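Local coordinates for protein kallistatin (PDB 6F4V) that inhibits the serine protease tissue kallikrein by forming a stable equimolar complex with it, being cleaved at its reactive site in the process, at residues A[96-101]-A[134-139]; A[7-12]-A[59-64]; A[278-283]-A[317-322]; A[220-225]-A[268-273]. All blocks are in the same frame, centred on the assembly; numbering follows the deposited sequence.

Interactions 1, 3 and 4 all reach the large mixed sheet of the serpin fold. Interaction 1 lays helix 129-143 over strand 89-100, while interaction 3 pairs strands 269-282 and 312-324; their nearest atoms are about 7 Å apart. Interaction 4 uses the other end of strand 269-282, about 6 Å from interaction 3 between nearest atoms, and sets it against a second sheet beside a sodium ion. There the side chain of Leu220 is about 14 Å from a bound sulfated sugar. Interaction 2 belongs to the helical part of the molecule, about 7 Å from interaction 3 between nearest atoms. Strand 328-340 lies between 159-172 and 312-324, consistent with a reactive loop inserted after cleavage.

Interaction 1 of 4, residues A[96-101]-A[134-139]; sequences ALFLSH and QLINDH
The backbone bond from His139 N to Leu135 O (3.2 Å) winds the helical turn that presents Leu135, Ile136 and His139 to the ring of Phe98; between helix and strand the contact is apolar and aromatic. Ile136 CG1 stands over the centre of the phenyl face, 3.7 Å from the centroid and 10° off the ring normal, a CH-pi contact. Leu135 CD2 comes to the ring's edge, 3.9 Å from Phe98 CD2. The edge of the Phe98 ring is also turned toward the face of the His139 imidazole, an offset edge-to-face pair with centroids 5.9 Å apart and planes at 70°. In serpin terms helix 129-143 is helix F, running antiparallel across sheet A, whose strand 89-100 carries Phe98. A leucine in place of Phe98 has no ring edge for His139 and would probably leave the imidazole freer to turn and Ile136 CG1 without a flat face. The His139 side chain, turned away from its own backbone N (chi1 177°), extends to the strand and brings NE2 within 4.0 Å of Ala96 CB, where the small methyl leaves room for the imidazole. Phe122, on the adjoining strand, stacks on Phe98 and meets His139 edge-to-face.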
loop_
_atom_site.group_PDB
_atom_site.type_symbol
_atom_site.label_atom_id
_atom_site.label_comp_id
_atom_site.label_asym_id
_atom_site.label_seq_id
_atom_site.Cartn_x
_atom_site.Cartn_y
_atom_site.Cartn_z
ATOM N N ALA A 96 13.003 -1.287 9.542
ATOM C CA ALA A 96 13.715 -1.665 10.737
ATOM C C ALA A 96 13.831 -3.182 10.823
ATOM O O ALA A 96 12.979 -3.927 10.292
ATOM C CB ALA A 96 12.997 -1.111 11.959
ATOM N N LEU A 97 14.901 -3.625 11.486
ATOM C CA LEU A 97 15.060 -4.993 11.832
ATOM C C LEU A 97 15.144 -5.061 13.361
ATOM O O LEU A 97 15.951 -4.360 13.990
ATOM C CB LEU A 97 16.361 -5.549 11.249
ATOM C CG LEU A 97 16.550 -5.521 9.732
ATOM C CD1 LEU A 97 17.947 -6.029 9.414
ATOM C CD2 LEU A 97 15.493 -6.366 9.052
ATOM N N PHE A 98 14.316 -5.913 13.928
ATOM C CA PHE A 98 14.368 -6.249 15.333
ATOM C C PHE A 98 15.126 -7.567 15.433
ATOM O O PHE A 98 14.652 -8.586 14.967
ATOM C CB PHE A 98 12.952 -6.295 15.901
ATOM C CG PHE A 98 12.310 -4.955 15.922
ATOM C CD1 PHE A 98 11.657 -4.465 14.799
ATOM C CD2 PHE A 98 12.389 -4.150 17.058
ATOM C CE1 PHE A 98 11.079 -3.208 14.812
ATOM C CE2 PHE A 98 11.822 -2.884 17.069
ATOM C CZ PHE A 98 11.161 -2.415 15.948
ATOM N N LEU A 99 16.334 -7.506 16.002
ATOM C CA LEU A 99 17.298 -8.599 15.981
ATOM C C LEU A 99 17.399 -9.265 17.344
ATOM O O LEU A 99 17.459 -8.577 18.350
ATOM C CB LEU A 99 18.666 -8.035 15.630
ATOM C CG LEU A 99 18.795 -7.289 14.305
ATOM C CD1 LEU A 99 20.196 -6.719 14.172
ATOM C CD2 LEU A 99 18.468 -8.202 13.138
ATOM N N SER A 100 17.439 -10.590 17.375
ATOM C CA SER A 100 17.630 -11.322 18.629
ATOM C C SER A 100 18.931 -10.849 19.302
ATOM O O SER A 100 19.963 -10.779 18.642
ATOM C CB SER A 100 17.692 -12.834 18.368
ATOM O OG SER A 100 17.895 -13.564 19.577
ATOM N N HIS A 101 18.860 -10.483 20.585
ATOM C CA HIS A 101 20.062 -10.211 21.401
ATOM C C HIS A 101 21.139 -11.311 21.331
ATOM O O HIS A 101 22.311 -11.005 21.473
ATOM C CB HIS A 101 19.701 -9.992 22.891
ATOM C CG HIS A 101 19.398 -8.567 23.250
ATOM N ND1 HIS A 101 18.249 -8.195 23.919
ATOM C CD2 HIS A 101 20.110 -7.427 23.064
ATOM C CE1 HIS A 101 18.254 -6.886 24.110
ATOM N NE2 HIS A 101 19.370 -6.394 23.596
ATOM N N GLN A 134 5.237 -5.409 22.140
ATOM C CA GLN A 134 5.018 -4.002 22.502
ATOM C C GLN A 134 6.085 -3.092 21.870
ATOM O O GLN A 134 5.746 -2.027 21.334
ATOM C CB GLN A 134 4.987 -3.822 24.034
ATOM C CG GLN A 134 4.390 -2.496 24.509
ATOM C CD GLN A 134 4.791 -2.129 25.935
ATOM O OE1 GLN A 134 5.908 -2.401 26.372
ATOM N NE2 GLN A 134 3.878 -1.489 26.659
ATOM N N LEU A 135 7.357 -3.496 21.936
ATOM C CA LEU A 135 8.446 -2.697 21.354
ATOM C C LEU A 135 8.243 -2.463 19.837
ATOM O O LEU A 135 8.374 -1.339 19.352
ATOM C CB LEU A 135 9.801 -3.364 21.603
ATOM C CG LEU A 135 11.044 -2.665 21.028
ATOM C CD1 LEU A 135 11.430 -1.417 21.828
ATOM C CD2 LEU A 135 12.214 -3.636 20.924
ATOM N N ILE A 136 7.933 -3.533 19.112
ATOM C CA ILE A 136 7.739 -3.448 17.653
ATOM C C ILE A 136 6.505 -2.627 17.351
ATOM O O ILE A 136 6.556 -1.698 16.541
ATOM C CB ILE A 136 7.602 -4.835 16.983
ATOM C CG1 ILE A 136 8.876 -5.660 17.178
ATOM C CG2 ILE A 136 7.288 -4.667 15.492
ATOM C CD1 ILE A 136 8.744 -7.116 16.782
ATOM N N ASN A 137 5.403 -2.939 18.026
ATOM C CA ASN A 137 4.156 -2.261 17.744
ATOM C C ASN A 137 4.142 -0.788 18.106
ATOM O O ASN A 137 3.562 0.020 17.354
ATOM C CB ASN A 137 2.963 -3.000 18.340
ATOM C CG ASN A 137 2.659 -4.292 17.592
ATOM O OD1 ASN A 137 3.160 -4.516 16.481
ATOM N ND2 ASN A 137 1.855 -5.150 18.192
ATOM N N ASP A 138 4.793 -0.427 19.213
ATOM C CA ASP A 138 4.943 0.981 19.583
ATOM C C ASP A 138 5.765 1.738 18.555
ATOM O O ASP A 138 5.454 2.870 18.262
ATOM C CB ASP A 138 5.634 1.152 20.952
ATOM C CG ASP A 138 4.750 0.767 22.140
ATOM O OD1 ASP A 138 3.509 0.638 22.023
ATOM O OD2 ASP A 138 5.339 0.592 23.228
ATOM N N HIS A 139 6.843 1.140 18.053
ATOM C CA HIS A 139 7.675 1.765 17.010
ATOM C C HIS A 139 6.852 2.059 15.753
ATOM O O HIS A 139 6.837 3.191 15.255
ATOM C CB HIS A 139 8.879 0.884 16.667
ATOM C CG HIS A 139 9.734 1.421 15.557
ATOM N ND1 HIS A 139 10.482 2.570 15.686
ATOM C CD2 HIS A 139 9.982 0.954 14.308
ATOM C CE1 HIS A 139 11.129 2.808 14.558
ATOM N NE2 HIS A 139 10.853 1.836 13.708
#

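Interaction 2 of 4, residues A[7-12]-A[59-64]; sequences PANADF and LGFNLT. With EDO (1,2-ethanediol), chain D.
A Schellman motif ends helix 49-58 at Gly60, and this turn rests on the helix that carries Ala8 and Asp11. Gly60 has a positive phi of 99°, which suits glycine; a side chain here would also run into Ala8 O and Asp11 OD2. Ala8 is small enough to let the turn come close: its CB lies over the face of the Phe61 ring, off centre toward the rim, 3.6 Å from the centroid and 25° off the normal. Nearby, Leu59 CD2 sits 4.0 Å from the centroid of the Phe12 ring, almost straight above it. Both contacts tie helix 6-23, helix A of the serpin fold, to the connection leading into helix 68-83, whose Val71 and Phe75 also pack on Phe61. A water donates to Asn9 OD1 and, at 2.8 Å, to Leu59 O, so bridging two acceptors which could not bond to each other. A chi1 of 170° swings the Asp11 carboxylate toward Gly60, bringing OD2 within 3.7 Å of Gly60 CA, and the same oxygen forms a salt bridge with Arg15. With an alanine in place of Asp11, Arg15 is likely to lose this carboxylate partner and a gap to open beside Gly60 CA. An ethanediol, probably from the crystallisation liquor, donates from its O1 to Gly60 O at 2.6 Å and more weakly from O2.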
loop_
_atom_site.group_PDB
_atom_site.type_symbol
_atom_site.label_atom_id
_atom_site.label_comp_id
_atom_site.label_asym_id
_atom_site.label_seq_id
_atom_site.Cartn_x
_atom_site.Cartn_y
_atom_site.Cartn_z
ATOM N N PRO A 7 7.300 -0.664 -13.249
ATOM C CA PRO A 7 6.394 -1.663 -13.836
ATOM C C PRO A 7 6.113 -2.845 -12.918
ATOM O O PRO A 7 4.950 -3.221 -12.773
ATOM C CB PRO A 7 7.149 -2.118 -15.118
ATOM C CG PRO A 7 7.934 -0.887 -15.509
ATOM C CD PRO A 7 8.438 -0.403 -14.162
ATOM N N ALA A 8 7.153 -3.423 -12.310
ATOM C CA ALA A 8 6.965 -4.570 -11.409
ATOM C C ALA A 8 6.139 -4.190 -10.184
ATOM O O ALA A 8 5.214 -4.910 -9.801
ATOM C CB ALA A 8 8.285 -5.122 -10.962
ATOM N N ASN A 9 6.451 -3.050 -9.570
ATOM C CA ASN A 9 5.708 -2.639 -8.390
ATOM C C ASN A 9 4.201 -2.463 -8.667
ATOM O O ASN A 9 3.372 -2.824 -7.829
ATOM C CB ASN A 9 6.322 -1.360 -7.790
ATOM C CG ASN A 9 7.617 -1.619 -7.043
ATOM O OD1 ASN A 9 7.968 -2.761 -6.740
ATOM N ND2 ASN A 9 8.343 -0.525 -6.703
ATOM N N ALA A 10 3.859 -1.881 -9.811
ATOM C CA ALA A 10 2.457 -1.701 -10.192
ATOM C C ALA A 10 1.786 -3.047 -10.484
ATOM O O ALA A 10 0.641 -3.257 -10.109
ATOM C CB ALA A 10 2.333 -0.770 -11.379
ATOM N N ASP A 11 2.508 -3.945 -11.151
ATOM C CA ASP A 11 2.015 -5.300 -11.428
ATOM C C ASP A 11 1.675 -5.986 -10.140
ATOM O O ASP A 11 0.620 -6.582 -10.033
ATOM C CB ASP A 11 3.070 -6.099 -12.229
ATOM C CG ASP A 11 2.745 -7.600 -12.360
ATOM O OD1 ASP A 11 1.837 -7.898 -13.139
ATOM O OD2 ASP A 11 3.388 -8.465 -11.679
ATOM N N PHE A 12 2.591 -5.953 -9.167
ATOM C CA PHE A 12 2.314 -6.556 -7.872
ATOM C C PHE A 12 1.089 -5.939 -7.205
ATOM O O PHE A 12 0.223 -6.669 -6.684
ATOM C CB PHE A 12 3.510 -6.452 -6.944
ATOM C CG PHE A 12 3.265 -7.048 -5.611
ATOM C CD1 PHE A 12 3.218 -8.431 -5.465
ATOM C CD2 PHE A 12 3.005 -6.260 -4.517
ATOM C CE1 PHE A 12 2.944 -9.015 -4.241
ATOM C CE2 PHE A 12 2.734 -6.844 -3.279
ATOM C CZ PHE A 12 2.727 -8.235 -3.141
ATOM N N LEU A 59 7.302 -10.578 -6.707
ATOM C CA LEU A 59 7.077 -9.125 -6.683
ATOM C C LEU A 59 6.947 -8.517 -8.063
ATOM O O LEU A 59 6.788 -7.291 -8.182
ATOM C CB LEU A 59 8.201 -8.439 -5.910
ATOM C CG LEU A 59 8.192 -8.704 -4.425
ATOM C CD1 LEU A 59 9.457 -8.135 -3.796
ATOM C CD2 LEU A 59 6.929 -8.124 -3.794
ATOM N N GLY A 60 7.095 -9.334 -9.106
ATOM C CA GLY A 60 6.893 -8.903 -10.479
ATOM C C GLY A 60 8.152 -8.554 -11.242
ATOM O O GLY A 60 8.060 -8.119 -12.389
ATOM N N PHE A 61 9.331 -8.774 -10.670
ATOM C CA PHE A 61 10.549 -8.357 -11.345
ATOM C C PHE A 61 10.943 -9.380 -12.396
ATOM O O PHE A 61 10.823 -10.575 -12.155
ATOM C CB PHE A 61 11.680 -8.103 -10.341
ATOM C CG PHE A 61 11.407 -6.934 -9.490
ATOM C CD1 PHE A 61 11.495 -5.664 -10.028
ATOM C CD2 PHE A 61 10.977 -7.077 -8.179
ATOM C CE1 PHE A 61 11.192 -4.569 -9.268
ATOM C CE2 PHE A 61 10.632 -5.974 -7.418
ATOM C CZ PHE A 61 10.745 -4.709 -7.968
ATOM N N ASN A 62 11.331 -8.890 -13.570
ATOM C CA ASN A 62 11.791 -9.748 -14.659
ATOM C C ASN A 62 13.297 -9.734 -14.571
ATOM O O ASN A 62 13.955 -8.744 -14.930
ATOM C CB ASN A 62 11.286 -9.242 -16.015
ATOM C CG ASN A 62 11.724 -10.131 -17.167
ATOM O OD1 ASN A 62 12.712 -10.867 -17.060
ATOM N ND2 ASN A 62 11.002 -10.041 -18.288
ATOM N N LEU A 63 13.845 -10.834 -14.080
ATOM C CA LEU A 63 15.269 -10.931 -13.830
ATOM C C LEU A 63 16.086 -11.249 -15.093
ATOM O O LEU A 63 17.278 -11.391 -14.996
ATOM C CB LEU A 63 15.548 -11.940 -12.717
ATOM C CG LEU A 63 14.827 -11.634 -11.394
ATOM C CD1 LEU A 63 15.104 -12.716 -10.370
ATOM C CD2 LEU A 63 15.225 -10.259 -10.872
ATOM N N THR A 64 15.438 -11.350 -16.252
ATOM C CA THR A 64 16.132 -11.314 -17.551
ATOM C C THR A 64 16.406 -9.886 -17.990
ATOM O O THR A 64 17.352 -9.639 -18.718
ATOM C CB THR A 64 15.305 -12.065 -18.627
ATOM O OG1 THR A 64 15.234 -13.453 -18.263
ATOM C CG2 THR A 64 15.952 -11.974 -19.983
HETATM C C1 EDO D . 5.729 -6.732 -14.883
HETATM O O1 EDO D . 5.856 -7.603 -13.740
HETATM C C2 EDO D . 7.014 -5.945 -15.127
HETATM O O2 EDO D . 8.124 -6.829 -15.382
HETATM O O HOH W 1 6.881 -5.255 -6.303
#

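Interaction 3 of 4, residues A[278-283]-A[317-322]; sequences SGSYVL and FHKATL
Gly279 N donates to Ala320 O at 2.8 Å, and Gly279 O accepts from Ala320 N in return; Tyr281 N donates to His318 O, also at 2.8 Å, and Tyr281 O accepts from His318 N. These two reciprocal backbone pairs join antiparallel strand residues 278-282 and 317-322. The strands correspond to s6A and s5A of serpin sheet A. On the face carrying Tyr281, His318 and Ala320, the two rings run alongside one another in the same direction, CD2 of Tyr281 being 4.1 Å from the edge carbon CD2 of His318. Tyr281 CG is anti to its carbonyl carbon (chi1 -52°), which folds the ring back beside Gly279; a CB there would strike Tyr281 CE2, so glycine fits. Leu283 CD1 packs 3.9 Å from His318 CB. On the other face Val282 CG2 meets the edge of the Phe317 ring, and the aliphatic part of Lys319 passes Ser280 OG before NZ reaches Val149 O. The buried His318 is bonded at both nitrogens, by Thr335 OG1 at ND1 and Ser32 N at NE2. Since Ser32 N can only donate, NE2 is the acceptor and the imidazole is probably neutral, its rotation fixed in what is the shutter region of serpins.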
loop_
_atom_site.group_PDB
_atom_site.type_symbol
_atom_site.label_atom_id
_atom_site.label_comp_id
_atom_site.label_asym_id
_atom_site.label_seq_id
_atom_site.Cartn_x
_atom_site.Cartn_y
_atom_site.Cartn_z
ATOM N N SER A 278 -10.002 0.763 6.659
ATOM C CA SER A 278 -8.751 0.125 6.945
ATOM C C SER A 278 -8.739 -1.271 6.374
ATOM O O SER A 278 -9.805 -1.809 6.020
ATOM C CB SER A 278 -8.525 0.131 8.450
ATOM O OG SER A 278 -9.501 -0.633 9.085
ATOM N N GLY A 279 -7.534 -1.832 6.303
ATOM C CA GLY A 279 -7.311 -3.205 5.900
ATOM C C GLY A 279 -6.338 -3.900 6.805
ATOM O O GLY A 279 -5.443 -3.276 7.347
ATOM N N SER A 280 -6.473 -5.223 6.919
ATOM C CA SER A 280 -5.638 -6.011 7.801
ATOM C C SER A 280 -5.481 -7.379 7.175
ATOM O O SER A 280 -6.475 -8.053 6.957
ATOM C CB SER A 280 -6.253 -6.138 9.200
ATOM O OG SER A 280 -5.343 -6.847 10.034
ATOM N N TYR A 281 -4.250 -7.745 6.843
ATOM C CA TYR A 281 -3.956 -8.932 6.039
ATOM C C TYR A 281 -2.896 -9.789 6.695
ATOM O O TYR A 281 -1.921 -9.293 7.280
ATOM C CB TYR A 281 -3.544 -8.539 4.592
ATOM C CG TYR A 281 -4.584 -7.613 3.989
ATOM C CD1 TYR A 281 -5.789 -8.101 3.509
ATOM C CD2 TYR A 281 -4.400 -6.228 4.003
ATOM C CE1 TYR A 281 -6.774 -7.255 3.024
ATOM C CE2 TYR A 281 -5.374 -5.370 3.527
ATOM C CZ TYR A 281 -6.568 -5.885 3.041
ATOM O OH TYR A 281 -7.585 -5.091 2.571
ATOM N N VAL A 282 -3.080 -11.099 6.547
ATOM C CA VAL A 282 -2.108 -12.092 6.970
ATOM C C VAL A 282 -1.361 -12.556 5.721
ATOM O O VAL A 282 -1.804 -13.459 4.980
ATOM C CB VAL A 282 -2.792 -13.263 7.714
ATOM C CG1 VAL A 282 -1.746 -14.209 8.275
ATOM C CG2 VAL A 282 -3.653 -12.731 8.850
ATOM N N LEU A 283 -0.233 -11.902 5.456
ATOM C CA LEU A 283 0.486 -12.127 4.213
ATOM C C LEU A 283 1.031 -13.547 4.071
ATOM O O LEU A 283 1.081 -14.069 2.957
ATOM C CB LEU A 283 1.620 -11.132 4.080
ATOM C CG LEU A 283 1.229 -9.654 4.010
ATOM C CD1 LEU A 283 2.453 -8.794 3.764
ATOM C CD2 LEU A 283 0.160 -9.354 2.966
ATOM N N PHE A 317 2.449 -9.762 8.577
ATOM C CA PHE A 317 1.210 -8.985 8.632
ATOM C C PHE A 317 1.319 -7.721 7.822
ATOM O O PHE A 317 2.418 -7.191 7.619
ATOM C CB PHE A 317 0.857 -8.645 10.084
ATOM C CG PHE A 317 0.691 -9.858 10.943
ATOM C CD1 PHE A 317 -0.465 -10.657 10.831
ATOM C CD2 PHE A 317 1.690 -10.242 11.823
ATOM C CE1 PHE A 317 -0.630 -11.792 11.625
ATOM C CE2 PHE A 317 1.533 -11.394 12.605
ATOM C CZ PHE A 317 0.386 -12.157 12.503
ATOM N N HIS A 318 0.183 -7.253 7.339
ATOM C CA HIS A 318 0.091 -5.940 6.717
ATOM C C HIS A 318 -1.184 -5.251 7.205
ATOM O O HIS A 318 -2.248 -5.855 7.185
ATOM C CB HIS A 318 0.043 -6.044 5.186
ATOM C CG HIS A 318 0.035 -4.706 4.512
ATOM N ND1 HIS A 318 1.179 -3.958 4.359
ATOM C CD2 HIS A 318 -0.971 -3.979 3.978
ATOM C CE1 HIS A 318 0.868 -2.817 3.761
ATOM N NE2 HIS A 318 -0.435 -2.802 3.529
ATOM N N LYS A 319 -1.071 -4.023 7.701
ATOM C CA LYS A 319 -2.222 -3.219 8.046
ATOM C C LYS A 319 -2.106 -1.862 7.422
ATOM O O LYS A 319 -0.998 -1.337 7.239
ATOM C CB LYS A 319 -2.352 -3.051 9.554
ATOM C CG LYS A 319 -2.528 -4.367 10.295
ATOM C CD LYS A 319 -2.608 -4.149 11.807
ATOM C CE LYS A 319 -4.034 -4.021 12.299
ATOM N NZ LYS A 319 -4.115 -4.124 13.793
ATOM N N ALA A 320 -3.250 -1.295 7.106
ATOM C CA ALA A 320 -3.295 -0.002 6.460
ATOM C C ALA A 320 -4.572 0.760 6.812
ATOM O O ALA A 320 -5.621 0.141 7.046
ATOM C CB ALA A 320 -3.181 -0.154 4.967
ATOM N N THR A 321 -4.487 2.089 6.774
ATOM C CA THR A 321 -5.650 2.955 7.065
ATOM C C THR A 321 -5.719 4.121 6.108
ATOM O O THR A 321 -4.689 4.670 5.718
ATOM C CB THR A 321 -5.615 3.568 8.519
ATOM O OG1 THR A 321 -4.447 4.403 8.650
ATOM C CG2 THR A 321 -5.517 2.518 9.542
ATOM N N LEU A 322 -6.935 4.515 5.770
ATOM C CA LEU A 322 -7.240 5.656 4.889
ATOM C C LEU A 322 -8.215 6.579 5.602
ATOM O O LEU A 322 -9.241 6.100 6.101
ATOM C CB LEU A 322 -7.942 5.162 3.615
ATOM C CG LEU A 322 -8.356 6.223 2.568
ATOM C CD1 LEU A 322 -7.151 7.019 2.111
ATOM C CD2 LEU A 322 -9.050 5.581 1.383
#

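Interaction 4 of 4, residues A[220-225]-A[268-273]; sequences LRMDYK and LELHLP. With NA (sodium ion), chain J.
Leu220, Leu270 and Met222 carry most of this contact. Leu220 and Leu270 meet end to end through their methyls, CD2 of Leu220 standing 3.7 Å from CD1 of Leu270, and Leu220 CD1 lies 4.1 Å from CD2 of Leu268. Leu220, extended from its backbone N (chi1 169°), sends its fork straight across the interface, where two methyls serve two partners. Met222 arrives two residues further along the same face of its strand; Met222 SD touches Leu270 CD2 at 4.0 Å and Leu272 CD2 at 4.2 Å. The long, unbranched methionine spans the widening gap between strands that cross at -82°, while alternating leucines on 268-273 offer methyls all along one side. Just beyond, Tyr224 O binds the sodium ion at 2.2 Å, together with Gly226 O and three waters. On the strand's other face Arg221, in cation-pi contact with Trp208, also forms a salt bridge with Asp223, NH2 to OD2 at 3.2 Å. Strand 217-223 lies between 206-211 and 228-235 in what corresponds to serpin sheet B, covered by the start of strand 269-282, whose sheet a neighbouring chain, probably the C-terminal fragment, continues alongside Glu269 to His271.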
loop_
_atom_site.group_PDB
_atom_site.type_symbol
_atom_site.label_atom_id
_atom_site.label_comp_id
_atom_site.label_asym_id
_atom_site.label_seq_id
_atom_site.Cartn_x
_atom_site.Cartn_y
_atom_site.Cartn_z
ATOM N N LEU A 220 -12.215 10.061 -11.589
ATOM C CA LEU A 220 -11.821 11.391 -11.122
ATOM C C LEU A 220 -10.388 11.295 -10.694
ATOM O O LEU A 220 -10.040 10.370 -9.949
ATOM C CB LEU A 220 -12.680 11.768 -9.903
ATOM C CG LEU A 220 -12.258 13.015 -9.100
ATOM C CD1 LEU A 220 -12.312 14.280 -9.953
ATOM C CD2 LEU A 220 -13.176 13.175 -7.908
ATOM N N ARG A 221 -9.539 12.239 -11.111
ATOM C CA ARG A 221 -8.212 12.312 -10.529
ATOM C C ARG A 221 -8.127 13.632 -9.766
ATOM O O ARG A 221 -8.410 14.699 -10.351
ATOM C CB ARG A 221 -7.136 12.268 -11.601
ATOM C CG ARG A 221 -5.721 12.017 -11.101
ATOM C CD ARG A 221 -4.699 12.380 -12.203
ATOM N NE ARG A 221 -4.459 13.805 -12.290
ATOM C CZ ARG A 221 -4.628 14.650 -13.332
ATOM N NH1 ARG A 221 -5.047 14.280 -14.511
ATOM N NH2 ARG A 221 -4.348 15.944 -13.154
ATOM N N MET A 222 -7.814 13.553 -8.471
ATOM C CA MET A 222 -7.617 14.739 -7.649
ATOM C C MET A 222 -6.149 14.873 -7.288
ATOM O O MET A 222 -5.481 13.904 -6.882
ATOM C CB MET A 222 -8.471 14.697 -6.385
ATOM C CG MET A 222 -9.938 14.867 -6.663
ATOM S SD MET A 222 -10.931 14.816 -5.161
ATOM C CE MET A 222 -10.519 16.414 -4.477
ATOM N N ASP A 223 -5.638 16.077 -7.457
ATOM C CA ASP A 223 -4.242 16.336 -7.169
ATOM C C ASP A 223 -4.104 16.727 -5.718
ATOM O O ASP A 223 -4.979 17.392 -5.155
ATOM C CB ASP A 223 -3.686 17.435 -8.096
ATOM C CG ASP A 223 -3.549 16.944 -9.556
ATOM O OD1 ASP A 223 -3.091 15.805 -9.771
ATOM O OD2 ASP A 223 -4.020 17.607 -10.484
ATOM N N TYR A 224 -2.988 16.318 -5.136
ATOM C CA TYR A 224 -2.534 16.815 -3.849
ATOM C C TYR A 224 -1.511 17.925 -4.055
ATOM O O TYR A 224 -0.921 18.058 -5.135
ATOM C CB TYR A 224 -1.899 15.709 -3.048
ATOM C CG TYR A 224 -2.828 14.570 -2.687
ATOM C CD1 TYR A 224 -3.862 14.756 -1.763
ATOM C CD2 TYR A 224 -2.708 13.328 -3.293
ATOM C CE1 TYR A 224 -4.705 13.731 -1.414
ATOM C CE2 TYR A 224 -3.575 12.289 -2.972
ATOM C CZ TYR A 224 -4.542 12.475 -2.017
ATOM O OH TYR A 224 -5.402 11.450 -1.697
ATOM N N LYS A 225 -1.295 18.730 -3.023
ATOM C CA LYS A 225 -0.178 19.673 -3.009
ATOM C C LYS A 225 1.082 18.863 -2.770
ATOM O O LYS A 225 1.242 18.277 -1.695
ATOM C CB LYS A 225 -0.390 20.733 -1.932
ATOM C CG LYS A 225 -1.566 21.614 -2.287
ATOM C CD LYS A 225 -1.776 22.741 -1.291
ATOM C CE LYS A 225 -3.061 23.476 -1.605
ATOM N NZ LYS A 225 -3.250 24.614 -0.667
ATOM N N LEU A 268 -17.114 20.696 -12.208
ATOM C CA LEU A 268 -17.689 19.506 -11.639
ATOM C C LEU A 268 -18.415 19.813 -10.349
ATOM O O LEU A 268 -17.877 20.481 -9.471
ATOM C CB LEU A 268 -16.590 18.505 -11.342
ATOM C CG LEU A 268 -16.991 17.192 -10.691
ATOM C CD1 LEU A 268 -17.812 16.386 -11.655
ATOM C CD2 LEU A 268 -15.757 16.388 -10.284
ATOM N N GLU A 269 -19.601 19.250 -10.219
ATOM C CA GLU A 269 -20.266 19.160 -8.938
ATOM C C GLU A 269 -19.875 17.809 -8.340
ATOM O O GLU A 269 -20.265 16.782 -8.873
ATOM C CB GLU A 269 -21.775 19.257 -9.123
ATOM C CG GLU A 269 -22.575 19.246 -7.835
ATOM C CD GLU A 269 -24.060 19.009 -8.115
ATOM O OE1 GLU A 269 -24.551 19.568 -9.116
ATOM O OE2 GLU A 269 -24.728 18.243 -7.386
ATOM N N LEU A 270 -19.108 17.837 -7.252
ATOM C CA LEU A 270 -18.464 16.641 -6.689
ATOM C C LEU A 270 -18.976 16.390 -5.288
ATOM O O LEU A 270 -18.843 17.246 -4.420
ATOM C CB LEU A 270 -16.941 16.842 -6.647
ATOM C CG LEU A 270 -16.113 15.764 -5.955
ATOM C CD1 LEU A 270 -16.357 14.404 -6.588
ATOM C CD2 LEU A 270 -14.650 16.126 -6.040
ATOM N N HIS A 271 -19.571 15.232 -5.077
ATOM C CA HIS A 271 -19.995 14.788 -3.764
ATOM C C HIS A 271 -19.113 13.622 -3.413
ATOM O O HIS A 271 -19.123 12.619 -4.129
ATOM C CB HIS A 271 -21.454 14.315 -3.784
ATOM C CG HIS A 271 -22.413 15.325 -4.332
ATOM N ND1 HIS A 271 -23.338 15.983 -3.545
ATOM C CD2 HIS A 271 -22.601 15.779 -5.594
ATOM C CE1 HIS A 271 -24.046 16.809 -4.302
ATOM N NE2 HIS A 271 -23.625 16.691 -5.552
ATOM N N LEU A 272 -18.364 13.737 -2.321
ATOM C CA LEU A 272 -17.367 12.740 -1.959
ATOM C C LEU A 272 -17.454 12.533 -0.472
ATOM O O LEU A 272 -17.466 13.518 0.264
ATOM C CB LEU A 272 -15.981 13.200 -2.368
ATOM C CG LEU A 272 -14.788 12.248 -2.115
ATOM C CD1 LEU A 272 -14.861 11.021 -3.020
ATOM C CD2 LEU A 272 -13.470 12.994 -2.326
ATOM N N PRO A 273 -17.548 11.276 -0.009
ATOM C CA PRO A 273 -17.698 11.148 1.426
ATOM C C PRO A 273 -16.447 11.498 2.190
ATOM O O PRO A 273 -15.323 11.330 1.686
ATOM C CB PRO A 273 -18.063 9.670 1.646
ATOM C CG PRO A 273 -18.262 9.082 0.293
ATOM C CD PRO A 273 -17.620 9.977 -0.697
HETATM NA NA NA J . 0.456 18.201 -6.861
HETATM O O HOH W 2 -0.257 16.278 -8.006
HETATM O O HOH W 3 1.440 20.350 -6.154
HETATM O O HOH W 4 -0.821 19.690 -8.069
#